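Local coordinates for penicillin-binding protein PbpB (Mycobacterium tuberculosis, PDB 6KGU) that builds cross-linked peptidoglycan from lipid intermediates during cell wall synthesis and is inactivated by beta-lactam antibiotics, at residues V493-F498 against G512-N517. Residues are numbered along the deposited sequence; the frame is centred on the assembly and turned at random.
Sequences VYWITF and GIMLDN
Ile496 and Leu515 form a hydrogen-bonded pair of two antiparallel strands. Ile496 N bonds Leu515 O at 3.0 Å and nearly straight (169°). The return bond, Leu515 N to Ile496 O, is 2.7 Å. Ile496 O also receives the CA-H of Met514. Phe498 and Ile513 make the next pair of backbone bonds. The face of Ile496, Leu515, Phe498 and Ile513 is buried. Packing across the strands is close where Ile496 and Leu515 meet through their CB atoms, 4.0 Å apart. Phe534 of helix 531-544 packs on Phe498 and Ile513.

The other face carries Trp495, Thr497 and Met514. CG of Met514 is anti to its N (chi1 -176°), and the chain then bends twice. In this conformer SD sits obliquely to the indole, 3.6 Å from CD1 of Trp495. The Met-aromatic contact is tentative, because Met514 has a second conformer.

The Val493 end is partly exposed and its bonding is less regular, though Val493 and Asn517 still touch closely. The regular ladder gives way here to a side-chain bond. Tyr494 N reaches Asn517 OD1 at 3.3 Å, from above the amide's carbonyl plane. The bond from Asn517 N to Tyr494 O is weak, bent to 130°. CG1 of Val493 lies against the Asn517 amide, 3.5 Å from CG.

Strands 473-483 and 220-227 flank the pair. Tyr494 touches the bound aztreonam. The side chain of Thr497 lies about 6 Å from that of Ser269, the probable acyl-ester serine. The arrangement is a beta hairpin in the central antiparallel sheet of the penicillin-binding transpeptidase fold.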
# COMPACT_ATOMS: atom_id res chain seq x y z
N VAL A 493 0.52 19.65 9.52
CA VAL A 493 1.44 18.58 9.12
C VAL A 493 0.59 17.34 8.86
O VAL A 493 -0.11 16.87 9.76
CB VAL A 493 2.49 18.31 10.21
CG1 VAL A 493 3.50 17.27 9.73
CG2 VAL A 493 3.18 19.61 10.61
N TYR A 494 0.66 16.80 7.62
CA TYR A 494 -0.24 15.73 7.19
C TYR A 494 0.49 14.50 6.69
O TYR A 494 1.59 14.57 6.15
CB TYR A 494 -1.15 16.19 6.06
CG TYR A 494 -1.80 17.51 6.31
CD1 TYR A 494 -1.72 18.52 5.37
CD2 TYR A 494 -2.49 17.75 7.48
CE1 TYR A 494 -2.32 19.75 5.59
CE2 TYR A 494 -3.09 18.96 7.72
CZ TYR A 494 -3.00 19.95 6.77
OH TYR A 494 -3.59 21.16 7.01
N TRP A 495 -0.16 13.34 6.88
CA TRP A 495 0.07 12.18 6.03
C TRP A 495 -0.96 12.23 4.91
O TRP A 495 -2.17 12.22 5.18
CB TRP A 495 -0.10 10.86 6.78
CG TRP A 495 1.05 10.46 7.59
CD1 TRP A 495 2.34 10.26 7.17
CD2 TRP A 495 1.02 10.19 8.98
NE1 TRP A 495 3.13 9.89 8.24
CE2 TRP A 495 2.34 9.83 9.36
CE3 TRP A 495 0.01 10.21 9.95
CZ2 TRP A 495 2.67 9.50 10.67
CZ3 TRP A 495 0.34 9.88 11.26
CH2 TRP A 495 1.66 9.53 11.60
N ILE A 496 -0.48 12.25 3.67
CA ILE A 496 -1.31 12.18 2.48
C ILE A 496 -1.27 10.76 1.95
O ILE A 496 -0.18 10.19 1.77
CB ILE A 496 -0.82 13.18 1.42
CG1 ILE A 496 -0.75 14.59 2.01
CG2 ILE A 496 -1.65 13.07 0.12
CD1 ILE A 496 -1.96 15.04 2.72
N THR A 497 -2.44 10.19 1.67
CA THR A 497 -2.56 8.84 1.13
C THR A 497 -3.46 8.84 -0.09
O THR A 497 -4.32 9.71 -0.24
CB THR A 497 -3.14 7.86 2.16
OG1 THR A 497 -4.32 8.42 2.74
CG2 THR A 497 -2.11 7.58 3.26
N PHE A 498 -3.23 7.87 -0.97
CA PHE A 498 -4.18 7.52 -2.00
C PHE A 498 -4.11 6.01 -2.17
O PHE A 498 -3.02 5.43 -2.16
CB PHE A 498 -3.91 8.21 -3.37
CG PHE A 498 -5.09 8.10 -4.35
CD1 PHE A 498 -5.26 6.97 -5.14
CD2 PHE A 498 -6.03 9.12 -4.44
CE1 PHE A 498 -6.34 6.87 -6.02
CE2 PHE A 498 -7.12 9.01 -5.31
CZ PHE A 498 -7.27 7.88 -6.09
N GLY A 512 -1.23 1.71 -3.74
CA GLY A 512 -1.28 2.50 -2.51
C GLY A 512 -0.08 3.43 -2.42
O GLY A 512 1.05 3.04 -2.72
N ILE A 513 -0.33 4.67 -1.99
CA ILE A 513 0.68 5.73 -1.97
C ILE A 513 0.57 6.47 -0.64
O ILE A 513 -0.53 6.69 -0.14
CB ILE A 513 0.48 6.73 -3.14
CG1 ILE A 513 0.68 6.07 -4.50
CG2 ILE A 513 1.43 7.96 -3.02
CD1 ILE A 513 -0.03 6.83 -5.61
N MET A 514 1.71 6.88 -0.08
CA MET A 514 1.69 7.77 1.06
C MET A 514 2.80 8.81 0.91
O MET A 514 3.90 8.50 0.46
CB MET A 514 1.84 7.01 2.40
CG MET A 514 1.73 7.93 3.61
SD MET A 514 3.30 8.72 4.07
CE MET A 514 4.06 7.37 4.97
N LEU A 515 2.47 10.05 1.26
CA LEU A 515 3.40 11.18 1.26
C LEU A 515 3.48 11.75 2.67
O LEU A 515 2.44 12.07 3.26
CB LEU A 515 2.95 12.30 0.33
CG LEU A 515 3.13 12.05 -1.17
CD1 LEU A 515 2.04 11.15 -1.60
CD2 LEU A 515 3.09 13.35 -1.96
N ASP A 516 4.69 11.92 3.18
CA ASP A 516 4.90 12.44 4.53
C ASP A 516 5.01 13.96 4.43
O ASP A 516 6.05 14.50 4.04
CB ASP A 516 6.13 11.83 5.17
CG ASP A 516 6.37 12.35 6.60
OD1 ASP A 516 5.69 13.31 7.02
OD2 ASP A 516 7.25 11.80 7.29
N ASN A 517 3.92 14.64 4.78
CA ASN A 517 3.85 16.09 4.86
C ASN A 517 4.35 16.85 3.62
O ASN A 517 5.28 17.66 3.72
CB ASN A 517 4.58 16.58 6.10
CG ASN A 517 4.27 18.03 6.41
OD1 ASN A 517 3.12 18.48 6.28
ND2 ASN A 517 5.28 18.78 6.79